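Side-chain contacts in CRISPR protein (PDB 4MJK), which probably serves in the type I-A CRISPR interference complex (Cascade) as its Cas5-family subunit, which in related systems holds the 5' handle of the crRNA: residues 28-33 and 71-76; 35-40 and 64-69; 129-134 and 165-170; 179-184 and 248-253. All coordinates share one frame; numbering follows the deposited sequence.

Contact 1: residues 28-33 and 71-76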
loop_
_atom_site.group_PDB
_atom_site.type_symbol
_atom_site.label_atom_id
_atom_site.label_comp_id
_atom_site.label_asym_id
_atom_site.label_seq_id
_atom_site.Cartn_x
_atom_site.Cartn_y
_atom_site.Cartn_z
ATOM N N PHE A 28 -1.365 -9.552 10.471
ATOM C CA PHE A 28 -2.769 -9.190 10.665
ATOM C C PHE A 28 -3.488 -9.046 9.337
ATOM O O PHE A 28 -3.053 -8.290 8.475
ATOM C CB PHE A 28 -2.891 -7.849 11.390
ATOM C CG PHE A 28 -2.444 -7.867 12.822
ATOM C CD1 PHE A 28 -2.951 -8.796 13.716
ATOM C CD2 PHE A 28 -1.517 -6.931 13.281
ATOM C CE1 PHE A 28 -2.534 -8.806 15.045
ATOM C CE2 PHE A 28 -1.096 -6.933 14.599
ATOM C CZ PHE A 28 -1.605 -7.869 15.483
ATOM N N TYR A 29 -4.605 -9.740 9.177
ATOM C CA TYR A 29 -5.488 -9.441 8.049
ATOM C C TYR A 29 -6.118 -8.048 8.239
ATOM O O TYR A 29 -6.279 -7.288 7.270
ATOM C CB TYR A 29 -6.582 -10.506 7.916
ATOM C CG TYR A 29 -6.103 -11.858 7.428
ATOM C CD1 TYR A 29 -5.874 -12.090 6.074
ATOM C CD2 TYR A 29 -5.909 -12.913 8.316
ATOM C CE1 TYR A 29 -5.450 -13.338 5.618
ATOM C CE2 TYR A 29 -5.492 -14.170 7.867
ATOM C CZ TYR A 29 -5.262 -14.369 6.521
ATOM O OH TYR A 29 -4.849 -15.596 6.060
ATOM N N TYR A 30 -6.459 -7.701 9.484
ATOM C CA TYR A 30 -7.130 -6.421 9.750
ATOM C C TYR A 30 -6.490 -5.610 10.863
ATOM O O TYR A 30 -5.819 -6.156 11.723
ATOM C CB TYR A 30 -8.596 -6.650 10.136
ATOM C CG TYR A 30 -9.435 -7.175 9.014
ATOM C CD1 TYR A 30 -9.846 -6.333 7.986
ATOM C CD2 TYR A 30 -9.819 -8.517 8.974
ATOM C CE1 TYR A 30 -10.612 -6.809 6.941
ATOM C CE2 TYR A 30 -10.588 -9.001 7.935
ATOM C CZ TYR A 30 -10.988 -8.132 6.917
ATOM O OH TYR A 30 -11.758 -8.589 5.860
ATOM N N PRO A 31 -6.739 -4.291 10.882
ATOM C CA PRO A 31 -6.244 -3.506 12.017
ATOM C C PRO A 31 -6.826 -4.050 13.317
ATOM O O PRO A 31 -8.038 -4.258 13.396
ATOM C CB PRO A 31 -6.819 -2.107 11.751
ATOM C CG PRO A 31 -7.017 -2.060 10.277
ATOM C CD PRO A 31 -7.480 -3.459 9.919
ATOM N N PRO A 32 -5.974 -4.296 14.319
ATOM C CA PRO A 32 -6.481 -4.776 15.613
ATOM C C PRO A 32 -7.482 -3.809 16.241
ATOM O O PRO A 32 -7.413 -2.600 16.007
ATOM C CB PRO A 32 -5.216 -4.874 16.472
ATOM C CG PRO A 32 -4.101 -5.102 15.453
ATOM C CD PRO A 32 -4.496 -4.246 14.274
ATOM N N PRO A 33 -8.430 -4.340 17.026
ATOM C CA PRO A 33 -9.421 -3.464 17.662
ATOM C C PRO A 33 -8.805 -2.461 18.653
ATOM O O PRO A 33 -9.337 -1.364 18.778
ATOM C CB PRO A 33 -10.385 -4.448 18.360
ATOM C CG PRO A 33 -9.634 -5.728 18.475
ATOM C CD PRO A 33 -8.699 -5.765 17.278
ATOM N N TRP A 71 -16.014 -5.703 12.711
ATOM C CA TRP A 71 -15.744 -5.001 11.471
ATOM C C TRP A 71 -15.860 -5.968 10.315
ATOM O O TRP A 71 -15.817 -7.187 10.506
ATOM C CB TRP A 71 -14.336 -4.383 11.489
ATOM C CG TRP A 71 -13.253 -5.403 11.742
ATOM C CD1 TRP A 71 -12.510 -6.069 10.804
ATOM C CD2 TRP A 71 -12.829 -5.903 13.017
ATOM N NE1 TRP A 71 -11.640 -6.942 11.424
ATOM C CE2 TRP A 71 -11.826 -6.858 12.784
ATOM C CE3 TRP A 71 -13.207 -5.624 14.338
ATOM C CZ2 TRP A 71 -11.177 -7.526 13.813
ATOM C CZ3 TRP A 71 -12.559 -6.295 15.368
ATOM C CH2 TRP A 71 -11.561 -7.239 15.097
ATOM N N LYS A 72 -16.031 -5.410 9.119
ATOM C CA LYS A 72 -16.083 -6.192 7.897
ATOM C C LYS A 72 -15.647 -5.338 6.714
ATOM O O LYS A 72 -15.833 -4.116 6.714
ATOM C CB LYS A 72 -17.493 -6.741 7.653
ATOM C CG LYS A 72 -18.516 -5.670 7.370
ATOM C CD LYS A 72 -19.928 -6.232 7.337
ATOM C CE LYS A 72 -20.942 -5.111 7.126
ATOM N NZ LYS A 72 -22.377 -5.597 7.102
ATOM N N ALA A 73 -15.063 -5.989 5.715
ATOM C CA ALA A 73 -14.650 -5.313 4.494
ATOM C C ALA A 73 -15.912 -5.034 3.703
ATOM O O ALA A 73 -16.834 -5.828 3.750
ATOM C CB ALA A 73 -13.694 -6.199 3.686
ATOM N N LEU A 74 -15.959 -3.895 3.014
ATOM C CA LEU A 74 -17.076 -3.567 2.141
ATOM C C LEU A 74 -16.729 -3.865 0.691
ATOM O O LEU A 74 -17.601 -4.201 -0.103
ATOM C CB LEU A 74 -17.464 -2.084 2.298
ATOM C CG LEU A 74 -17.864 -1.709 3.738
ATOM C CD1 LEU A 74 -18.112 -0.207 3.912
ATOM C CD2 LEU A 74 -19.078 -2.508 4.163
ATOM N N ASN A 75 -15.456 -3.757 0.335
ATOM C CA ASN A 75 -15.087 -3.876 -1.073
ATOM C C ASN A 75 -13.632 -4.273 -1.273
ATOM O O ASN A 75 -13.033 -3.961 -2.296
ATOM C CB ASN A 75 -15.314 -2.539 -1.779
ATOM C CG ASN A 75 -14.321 -1.491 -1.332
ATOM O OD1 ASN A 75 -13.717 -1.623 -0.265
ATOM N ND2 ASN A 75 -14.111 -0.471 -2.149
ATOM N N CYS A 76 -13.046 -4.944 -0.294
ATOM C CA CYS A 76 -11.616 -5.194 -0.368
ATOM C C CYS A 76 -11.233 -6.501 0.303
ATOM O O CYS A 76 -12.025 -7.110 1.038
ATOM C CB CYS A 76 -10.823 -4.017 0.231
ATOM S SG CYS A 76 -11.073 -3.743 2.014
HETATM O O HOH W 1 -11.976 -8.933 3.150
#
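Tyr30 and Trp71 join the loop that leads into helix 33-46 to strand 66-73, an outermost strand of the six-stranded antiparallel sheet within this chain. Their rings form an offset edge-to-face pair: the pyrrole edge of the indole is directed at one face of the phenol, with planes at 67° and the Tyr30 ring centroid 4.8 Å from that of the Trp71 five-membered ring. Trp71 NE1 comes within 3.3 Å of Tyr30 CG, at the root of the phenol rather than over its middle, and Trp71 CD1 lies over the same ring, displaced toward its rim. A first torsion of 57° puts Trp71 CG between its own backbone N and carbonyl carbon, from where the indole extends toward the loop. The benzo end of the indole is met by the first residue of the helix, Pro33 CD standing 3.9 Å from Trp71 CH2. Beyond the ring pair, Tyr30 OH touches Ala73 CB and accepts a bond of 2.7 Å from water 1, which also donates to Cys76 O at 2.8 Å. The same hydroxyl is hydrogen-bonded to Pro231 O. A phenylalanine in place of Tyr30 could keep the ring pair but would probably leave Pro231 O without this mate and water 1 less firmly held. Ile230 of strand 225-231 and Ile128 of strand 127-134 each touch both aromatic side chains, and strand 196-202 covers the loop through Glu199 and Tyr201.

Contact 2: residues 35-40 and 64-69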
loop_
_atom_site.group_PDB
_atom_site.type_symbol
_atom_site.label_atom_id
_atom_site.label_comp_id
_atom_site.label_asym_id
_atom_site.label_seq_id
_atom_site.Cartn_x
_atom_site.Cartn_y
_atom_site.Cartn_z
ATOM N N THR A 35 -6.067 -1.032 18.106
ATOM C CA THR A 35 -5.498 -0.047 17.188
ATOM C C THR A 35 -6.568 0.954 16.744
ATOM O O THR A 35 -6.332 2.168 16.720
ATOM C CB THR A 35 -4.805 -0.723 15.984
ATOM O OG1 THR A 35 -3.730 -1.548 16.468
ATOM C CG2 THR A 35 -4.230 0.311 15.021
ATOM N N PHE A 36 -7.750 0.442 16.410
ATOM C CA PHE A 36 -8.880 1.289 16.072
ATOM C C PHE A 36 -9.268 2.154 17.262
ATOM O O PHE A 36 -9.517 3.352 17.110
ATOM C CB PHE A 36 -10.092 0.456 15.648
ATOM C CG PHE A 36 -11.248 1.290 15.202
ATOM C CD1 PHE A 36 -11.371 1.670 13.869
ATOM C CD2 PHE A 36 -12.184 1.747 16.115
ATOM C CE1 PHE A 36 -12.423 2.459 13.453
ATOM C CE2 PHE A 36 -13.240 2.537 15.700
ATOM C CZ PHE A 36 -13.360 2.900 14.375
ATOM N N LEU A 37 -9.327 1.549 18.450
ATOM C CA LEU A 37 -9.649 2.311 19.663
ATOM C C LEU A 37 -8.593 3.373 19.973
ATOM O O LEU A 37 -8.927 4.450 20.438
ATOM C CB LEU A 37 -9.839 1.389 20.876
ATOM C CG LEU A 37 -11.133 0.568 20.864
ATOM C CD1 LEU A 37 -11.150 -0.418 22.007
ATOM C CD2 LEU A 37 -12.381 1.470 20.905
ATOM N N GLY A 38 -7.322 3.059 19.737
ATOM C CA GLY A 38 -6.256 4.032 19.934
ATOM C C GLY A 38 -6.419 5.238 19.019
ATOM O O GLY A 38 -6.074 6.358 19.388
ATOM N N ALA A 39 -6.936 5.009 17.813
ATOM C CA ALA A 39 -7.184 6.102 16.873
ATOM C C ALA A 39 -8.316 6.999 17.366
ATOM O O ALA A 39 -8.227 8.223 17.284
ATOM C CB ALA A 39 -7.489 5.566 15.474
ATOM N N VAL A 40 -9.385 6.387 17.872
ATOM C CA VAL A 40 -10.455 7.155 18.504
ATOM C C VAL A 40 -9.881 7.992 19.659
ATOM O O VAL A 40 -10.139 9.195 19.767
ATOM C CB VAL A 40 -11.580 6.241 19.034
ATOM C CG1 VAL A 40 -12.703 7.086 19.665
ATOM C CG2 VAL A 40 -12.131 5.375 17.921
ATOM N N GLU A 64 -13.356 0.339 28.973
ATOM C CA GLU A 64 -14.239 0.037 30.095
ATOM C C GLU A 64 -15.708 0.178 29.701
ATOM O O GLU A 64 -16.573 -0.520 30.226
ATOM C CB GLU A 64 -13.901 0.928 31.299
ATOM C CG GLU A 64 -12.575 0.572 31.962
ATOM C CD GLU A 64 -12.057 1.653 32.906
ATOM O OE1 GLU A 64 -12.670 2.743 32.982
ATOM O OE2 GLU A 64 -11.023 1.411 33.567
ATOM N N ASN A 65 -15.992 1.076 28.771
ATOM C CA ASN A 65 -17.370 1.282 28.340
ATOM C C ASN A 65 -17.756 0.456 27.108
ATOM O O ASN A 65 -18.914 0.456 26.686
ATOM C CB ASN A 65 -17.634 2.769 28.082
ATOM C CG ASN A 65 -17.586 3.601 29.356
ATOM O OD1 ASN A 65 -16.777 4.525 29.481
ATOM N ND2 ASN A 65 -18.456 3.270 30.314
ATOM N N LEU A 66 -16.791 -0.254 26.542
ATOM C CA LEU A 66 -17.027 -0.973 25.291
ATOM C C LEU A 66 -17.757 -2.291 25.518
ATOM O O LEU A 66 -17.331 -3.102 26.321
ATOM C CB LEU A 66 -15.702 -1.242 24.572
ATOM C CG LEU A 66 -15.773 -1.847 23.160
ATOM C CD1 LEU A 66 -16.277 -0.837 22.133
ATOM C CD2 LEU A 66 -14.398 -2.365 22.749
ATOM N N LEU A 67 -18.848 -2.507 24.791
ATOM C CA LEU A 67 -19.560 -3.777 24.836
ATOM C C LEU A 67 -19.221 -4.662 23.635
ATOM O O LEU A 67 -19.226 -5.887 23.744
ATOM C CB LEU A 67 -21.064 -3.531 24.873
ATOM C CG LEU A 67 -21.505 -2.821 26.157
ATOM C CD1 LEU A 67 -23.016 -2.602 26.152
ATOM C CD2 LEU A 67 -21.045 -3.605 27.389
ATOM N N ALA A 68 -18.950 -4.035 22.490
ATOM C CA ALA A 68 -18.702 -4.796 21.267
ATOM C C ALA A 68 -17.867 -4.002 20.293
ATOM O O ALA A 68 -17.998 -2.785 20.205
ATOM C CB ALA A 68 -20.026 -5.182 20.617
ATOM N N ILE A 69 -17.014 -4.697 19.542
ATOM C CA ILE A 69 -16.351 -4.088 18.401
ATOM C C ILE A 69 -16.121 -5.145 17.349
ATOM O O ILE A 69 -15.440 -6.138 17.601
ATOM C CB ILE A 69 -15.021 -3.404 18.778
ATOM C CG1 ILE A 69 -14.334 -2.863 17.511
ATOM C CG2 ILE A 69 -14.108 -4.361 19.524
ATOM C CD1 ILE A 69 -13.135 -1.944 17.808
#
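Leu66 and Ile69, three positions apart on one strand, both point at helix 35-40, Leu66 meeting Leu37 and Ile69 meeting Phe36 and Leu37, a spacing that regular strand geometry would place on opposite faces. The classic beta bulge between them accounts for this: Leu67 and Ala68 both face Val133 of the adjacent strand, and the extra residue brings Ile69 back to the side occupied by the helix. The axes of helix 35-40 and strand 66-69 come no closer than 11.7 Å and run at 121° to each other, so long side chains have to bridge the interval. Leu37 and Leu66 do this tip to tip, with Leu37 CD1 3.9 Å from Leu66 CD2. Ile69 uses its longer branch. With CG1 anti to the backbone N (chi1 176°) and the chain extended again at chi2 (169°), Ile69 CD1 is carried out to the helix and lies 4.2 Å from Phe36 CD2 and 4.4 Å from Leu37 CG. It meets the Phe36 ring at a slant. That ring is also stacked on Trp130 of strand 127-134, which probably restricts its freedom to turn. All four touching residues are buried and every touching atom is carbon. What the two segments offer each other is apolar packing, with no hydrogen bond between them, and exclusion of water is probably the main gain from their meeting.

Contact 3: residues 129-134 and 165-170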
loop_
_atom_site.group_PDB
_atom_site.type_symbol
_atom_site.label_atom_id
_atom_site.label_comp_id
_atom_site.label_asym_id
_atom_site.label_seq_id
_atom_site.Cartn_x
_atom_site.Cartn_y
_atom_site.Cartn_z
ATOM N N ARG A 129 -15.924 -1.314 7.367
ATOM C CA ARG A 129 -16.921 -0.772 8.283
ATOM C C ARG A 129 -16.736 -1.346 9.690
ATOM O O ARG A 129 -16.650 -2.574 9.859
ATOM C CB ARG A 129 -18.345 -1.066 7.784
ATOM C CG ARG A 129 -19.448 -0.558 8.747
ATOM C CD ARG A 129 -20.875 -0.732 8.170
ATOM N NE ARG A 129 -21.019 -0.020 6.901
ATOM C CZ ARG A 129 -21.857 -0.376 5.933
ATOM N NH1 ARG A 129 -22.635 -1.436 6.090
ATOM N NH2 ARG A 129 -21.920 0.321 4.806
ATOM N N TRP A 130 -16.678 -0.466 10.686
ATOM C CA TRP A 130 -16.654 -0.880 12.088
ATOM C C TRP A 130 -18.020 -0.663 12.728
ATOM O O TRP A 130 -18.728 0.298 12.407
ATOM C CB TRP A 130 -15.607 -0.105 12.889
ATOM C CG TRP A 130 -14.239 -0.728 12.894
ATOM C CD1 TRP A 130 -13.728 -1.601 13.816
ATOM C CD2 TRP A 130 -13.199 -0.503 11.935
ATOM N NE1 TRP A 130 -12.429 -1.939 13.486
ATOM C CE2 TRP A 130 -12.084 -1.280 12.332
ATOM C CE3 TRP A 130 -13.107 0.272 10.777
ATOM C CZ2 TRP A 130 -10.888 -1.306 11.604
ATOM C CZ3 TRP A 130 -11.902 0.263 10.060
ATOM C CH2 TRP A 130 -10.816 -0.529 10.472
ATOM N N PHE A 131 -18.382 -1.570 13.630
ATOM C CA PHE A 131 -19.621 -1.476 14.385
ATOM C C PHE A 131 -19.185 -1.614 15.834
ATOM O O PHE A 131 -18.738 -2.691 16.264
ATOM C CB PHE A 131 -20.577 -2.606 13.950
ATOM C CG PHE A 131 -21.958 -2.555 14.578
ATOM C CD1 PHE A 131 -22.330 -1.526 15.425
ATOM C CD2 PHE A 131 -22.885 -3.555 14.301
ATOM C CE1 PHE A 131 -23.610 -1.496 15.995
ATOM C CE2 PHE A 131 -24.175 -3.521 14.860
ATOM C CZ PHE A 131 -24.526 -2.489 15.708
ATOM N N LEU A 132 -19.266 -0.501 16.565
ATOM C CA LEU A 132 -18.891 -0.447 17.967
ATOM C C LEU A 132 -20.146 -0.241 18.801
ATOM O O LEU A 132 -21.068 0.473 18.381
ATOM C CB LEU A 132 -17.908 0.704 18.234
ATOM C CG LEU A 132 -16.431 0.429 17.890
ATOM C CD1 LEU A 132 -16.256 0.308 16.389
ATOM C CD2 LEU A 132 -15.517 1.522 18.447
ATOM N N VAL A 133 -20.187 -0.871 19.970
ATOM C CA VAL A 133 -21.305 -0.675 20.889
ATOM C C VAL A 133 -20.727 -0.270 22.241
ATOM O O VAL A 133 -19.804 -0.914 22.721
ATOM C CB VAL A 133 -22.158 -1.965 21.067
ATOM C CG1 VAL A 133 -23.286 -1.719 22.092
ATOM C CG2 VAL A 133 -22.745 -2.436 19.721
ATOM N N PHE A 134 -21.256 0.800 22.838
ATOM C CA PHE A 134 -20.836 1.240 24.171
ATOM C C PHE A 134 -21.993 1.225 25.180
ATOM O O PHE A 134 -23.156 1.353 24.811
ATOM C CB PHE A 134 -20.242 2.650 24.115
ATOM C CG PHE A 134 -18.964 2.739 23.329
ATOM C CD1 PHE A 134 -17.749 2.447 23.927
ATOM C CD2 PHE A 134 -18.980 3.119 21.995
ATOM C CE1 PHE A 134 -16.559 2.533 23.206
ATOM C CE2 PHE A 134 -17.797 3.204 21.261
ATOM C CZ PHE A 134 -16.592 2.912 21.865
ATOM N N VAL A 165 -26.506 4.727 16.264
ATOM C CA VAL A 165 -27.712 3.900 16.193
ATOM C C VAL A 165 -28.123 3.370 17.558
ATOM O O VAL A 165 -27.285 3.153 18.430
ATOM C CB VAL A 165 -27.526 2.690 15.253
ATOM C CG1 VAL A 165 -27.386 3.143 13.805
ATOM C CG2 VAL A 165 -26.320 1.854 15.691
ATOM N N LYS A 166 -29.426 3.176 17.744
ATOM C CA LYS A 166 -29.915 2.472 18.916
ATOM C C LYS A 166 -29.735 0.981 18.640
ATOM O O LYS A 166 -29.961 0.529 17.522
ATOM C CB LYS A 166 -31.384 2.822 19.175
ATOM C CG LYS A 166 -31.667 4.318 19.091
ATOM C CD LYS A 166 -33.127 4.664 19.391
ATOM C CE LYS A 166 -33.334 4.956 20.868
ATOM N NZ LYS A 166 -32.406 6.025 21.360
ATOM N N VAL A 167 -29.286 0.224 19.631
ATOM C CA VAL A 167 -29.110 -1.219 19.450
ATOM C C VAL A 167 -30.020 -2.037 20.375
ATOM O O VAL A 167 -30.409 -1.571 21.448
ATOM C CB VAL A 167 -27.633 -1.664 19.654
ATOM C CG1 VAL A 167 -26.725 -0.943 18.684
ATOM C CG2 VAL A 167 -27.172 -1.416 21.086
ATOM N N THR A 168 -30.357 -3.246 19.940
ATOM C CA THR A 168 -31.100 -4.203 20.753
ATOM C C THR A 168 -30.174 -5.346 21.152
ATOM O O THR A 168 -29.397 -5.831 20.327
ATOM C CB THR A 168 -32.269 -4.806 19.952
ATOM O OG1 THR A 168 -33.155 -3.760 19.542
ATOM C CG2 THR A 168 -33.034 -5.816 20.792
ATOM N N GLN A 169 -30.252 -5.783 22.405
ATOM C CA GLN A 169 -29.421 -6.890 22.870
ATOM C C GLN A 169 -30.169 -8.209 22.716
ATOM O O GLN A 169 -31.292 -8.345 23.206
ATOM C CB GLN A 169 -29.023 -6.683 24.332
ATOM C CG GLN A 169 -27.841 -7.531 24.787
ATOM C CD GLN A 169 -27.439 -7.260 26.232
ATOM O OE1 GLN A 169 -26.259 -7.329 26.588
ATOM N NE2 GLN A 169 -28.421 -6.956 27.072
ATOM N N LYS A 170 -29.547 -9.175 22.041
ATOM C CA LYS A 170 -30.146 -10.496 21.834
ATOM C C LYS A 170 -29.169 -11.603 22.230
ATOM O O LYS A 170 -27.965 -11.373 22.334
ATOM C CB LYS A 170 -30.538 -10.680 20.365
ATOM C CG LYS A 170 -31.415 -9.566 19.778
ATOM C CD LYS A 170 -32.898 -9.936 19.788
ATOM C CE LYS A 170 -33.776 -8.815 19.215
ATOM N NZ LYS A 170 -33.517 -8.570 17.761
#
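Val167 turns one methyl group mainly to each of Phe131 and Val133, and the contact is apolar throughout. The aromatic-aliphatic part centres on the far end of the Phe131 ring. Val167 CG1 approaches that ring at its edge, near the ring plane, 4.0 Å from Phe131 CZ, while Val165 CG2 comes in obliquely, 4.3 Å from Phe131 CE1. Phe131 can reach these valines because its CG is anti to the backbone N (chi1 -175°), which swings the ring toward the other strand although the start of the side chain does not point there. The Phe131 and Val167 side chains pass each other in opposite directions rather than meeting end on. The closest aliphatic approach is Val167 CG2 to Val133 CG1 at 4.0 Å. Tyr178 also meets the Phe131 ring edge-to-face. In the sheet, strands 127-134 and 157-170 are not neighbours: strand 2-10 runs between them, and the contact reaches across it from one flanking strand to the other. Leu5 of that middle strand touches Phe131 and Met1, just before it, touches Val167, while Tyr253 of strand 250-255 packs against both Val133 and Val167.

Contact 4: residues 179-184 and 248-253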
loop_
_atom_site.group_PDB
_atom_site.type_symbol
_atom_site.label_atom_id
_atom_site.label_comp_id
_atom_site.label_asym_id
_atom_site.label_seq_id
_atom_site.Cartn_x
_atom_site.Cartn_y
_atom_site.Cartn_z
ATOM N N SER A 179 -16.889 -9.463 12.110
ATOM C CA SER A 179 -15.971 -10.218 12.945
ATOM C C SER A 179 -16.555 -10.358 14.347
ATOM O O SER A 179 -17.389 -9.549 14.771
ATOM C CB SER A 179 -14.599 -9.516 12.997
ATOM O OG SER A 179 -14.691 -8.277 13.703
ATOM N N PHE A 180 -16.124 -11.381 15.079
ATOM C CA PHE A 180 -16.596 -11.560 16.439
ATOM C C PHE A 180 -15.591 -12.314 17.289
ATOM O O PHE A 180 -14.825 -13.125 16.782
ATOM C CB PHE A 180 -17.930 -12.301 16.445
ATOM C CG PHE A 180 -17.897 -13.625 15.722
ATOM C CD1 PHE A 180 -18.153 -13.692 14.352
ATOM C CD2 PHE A 180 -17.625 -14.806 16.415
ATOM C CE1 PHE A 180 -18.140 -14.897 13.687
ATOM C CE2 PHE A 180 -17.614 -16.029 15.753
ATOM C CZ PHE A 180 -17.864 -16.070 14.388
ATOM N N PRO A 181 -15.610 -12.066 18.600
ATOM C CA PRO A 181 -14.706 -12.817 19.474
ATOM C C PRO A 181 -15.155 -14.276 19.556
ATOM O O PRO A 181 -16.345 -14.574 19.679
ATOM C CB PRO A 181 -14.841 -12.103 20.824
ATOM C CG PRO A 181 -16.188 -11.464 20.786
ATOM C CD PRO A 181 -16.502 -11.152 19.343
ATOM N N ALA A 182 -14.201 -15.185 19.466
ATOM C CA ALA A 182 -14.511 -16.608 19.444
ATOM C C ALA A 182 -14.069 -17.250 20.753
ATOM O O ALA A 182 -13.070 -17.954 20.797
ATOM C CB ALA A 182 -13.811 -17.282 18.254
ATOM N N GLU A 183 -14.796 -16.995 21.826
ATOM C CA GLU A 183 -14.444 -17.572 23.123
ATOM C C GLU A 183 -15.618 -18.414 23.609
ATOM O O GLU A 183 -16.674 -18.433 22.983
ATOM C CB GLU A 183 -14.102 -16.471 24.130
ATOM C CG GLU A 183 -12.962 -15.542 23.689
ATOM C CD GLU A 183 -11.590 -16.222 23.675
ATOM O OE1 GLU A 183 -11.471 -17.380 24.152
ATOM O OE2 GLU A 183 -10.620 -15.595 23.184
ATOM N N ASP A 184 -15.449 -19.115 24.722
ATOM C CA ASP A 184 -16.514 -19.996 25.191
ATOM C C ASP A 184 -17.778 -19.190 25.430
ATOM O O ASP A 184 -17.746 -18.143 26.082
ATOM C CB ASP A 184 -16.100 -20.749 26.458
ATOM C CG ASP A 184 -16.726 -22.130 26.542
ATOM O OD1 ASP A 184 -17.954 -22.245 26.360
ATOM O OD2 ASP A 184 -15.983 -23.108 26.770
ATOM N N GLY A 248 -23.801 -17.259 27.498
ATOM C CA GLY A 248 -22.771 -17.079 28.506
ATOM C C GLY A 248 -22.498 -15.613 28.748
ATOM O O GLY A 248 -23.429 -14.846 28.935
ATOM N N ASP A 249 -21.226 -15.222 28.740
ATOM C CA ASP A 249 -20.849 -13.809 28.924
ATOM C C ASP A 249 -21.069 -12.919 27.680
ATOM O O ASP A 249 -20.732 -11.730 27.697
ATOM C CB ASP A 249 -19.378 -13.696 29.352
ATOM C CG ASP A 249 -19.053 -14.548 30.572
ATOM O OD1 ASP A 249 -19.874 -14.574 31.517
ATOM O OD2 ASP A 249 -17.981 -15.200 30.582
ATOM N N PHE A 250 -21.616 -13.490 26.608
ATOM C CA PHE A 250 -21.682 -12.780 25.335
ATOM C C PHE A 250 -23.106 -12.538 24.898
ATOM O O PHE A 250 -24.003 -13.303 25.250
ATOM C CB PHE A 250 -20.948 -13.562 24.246
ATOM C CG PHE A 250 -19.483 -13.697 24.495
ATOM C CD1 PHE A 250 -18.990 -14.763 25.242
ATOM C CD2 PHE A 250 -18.593 -12.747 24.008
ATOM C CE1 PHE A 250 -17.637 -14.888 25.488
ATOM C CE2 PHE A 250 -17.239 -12.858 24.249
ATOM C CZ PHE A 250 -16.754 -13.932 24.989
ATOM N N LYS A 251 -23.289 -11.476 24.115
ATOM C CA LYS A 251 -24.581 -11.095 23.573
ATOM C C LYS A 251 -24.372 -10.597 22.157
ATOM O O LYS A 251 -23.287 -10.141 21.811
ATOM C CB LYS A 251 -25.187 -9.943 24.372
ATOM C CG LYS A 251 -25.410 -10.215 25.860
ATOM C CD LYS A 251 -26.584 -11.157 26.068
ATOM C CE LYS A 251 -26.880 -11.354 27.546
ATOM N NZ LYS A 251 -27.875 -12.437 27.729
ATOM N N ALA A 252 -25.429 -10.653 21.364
ATOM C CA ALA A 252 -25.460 -10.054 20.045
ATOM C C ALA A 252 -26.139 -8.692 20.129
ATOM O O ALA A 252 -27.163 -8.543 20.808
ATOM C CB ALA A 252 -26.220 -10.957 19.095
ATOM N N TYR A 253 -25.577 -7.695 19.451
ATOM C CA TYR A 253 -26.174 -6.364 19.433
ATOM C C TYR A 253 -26.610 -6.045 18.022
ATOM O O TYR A 253 -25.833 -6.193 17.078
ATOM C CB TYR A 253 -25.194 -5.305 19.949
ATOM C CG TYR A 253 -24.827 -5.513 21.388
ATOM C CD1 TYR A 253 -25.566 -4.924 22.409
ATOM C CD2 TYR A 253 -23.758 -6.331 21.741
ATOM C CE1 TYR A 253 -25.240 -5.132 23.742
ATOM C CE2 TYR A 253 -23.416 -6.535 23.070
ATOM C CZ TYR A 253 -24.171 -5.940 24.064
ATOM O OH TYR A 253 -23.843 -6.154 25.382
HETATM O O HOH W 2 -19.214 -17.144 28.418
#
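Phe250 provides about half of the buried surface, pushing its ring in among Pro181, Glu183 and Asp184. Its CG is anti to the carbonyl carbon (chi1 -64°), which directs the ring at the 179-184 segment. Pro181 CG, 3.9 Å from Phe250 CE2, and Glu183 CB, 3.8 Å from Phe250 CZ, both approach obliquely from the same side of the ring plane. The Glu183 chain then bends at chi2 (-70°) and takes its carboxylate away to a salt bridge with Lys223. Asp184 contributes through its backbone: its carbonyl O sits at the ring edge, near the plane and 3.3 Å from Phe250 CE1, where the slightly positive rim probably suits it. The same oxygen accepts a 2.9 Å bond from water 2, which in turn accepts one of 2.8 Å from Asp249 N, so solvent links the two backbones beside the ring. With an alanine in place of Phe250, Pro181 CG and Glu183 CB would probably lose their apolar partner and a gap would open beside them. Strand 180-181 belongs to the three-stranded sheet and strand 250-255 to the six-stranded one; Phe250 spans the two, with Val186 of strand 186-193 also packed against it.

Overall arrangement
Along the chain contact 2 is nested within the loop closed by contact 1, and contacts 3 and 4 follow in series. All four reach the six-stranded sheet. Contacts 1 and 2 share strand 66-73, their centres about 15 Å apart; contact 3 begins on the neighbouring strand 127-134, and its far strand, 157-170, adjoins the strand 250-255 used by contact 4. Centres of contacts 2 and 3 are about 12 Å apart, those of contacts 1 and 4 about 18 Å. Pro33 packs on Ile69, and probable backbone hydrogen bonds join Lys72 to Arg129 and Lys170 to Ala252. Strand order 66-73, 127-134, 2-10, 157-170, with helix 33-46, is consistent with the ferredoxin-like core of RAMP-type Cas proteins.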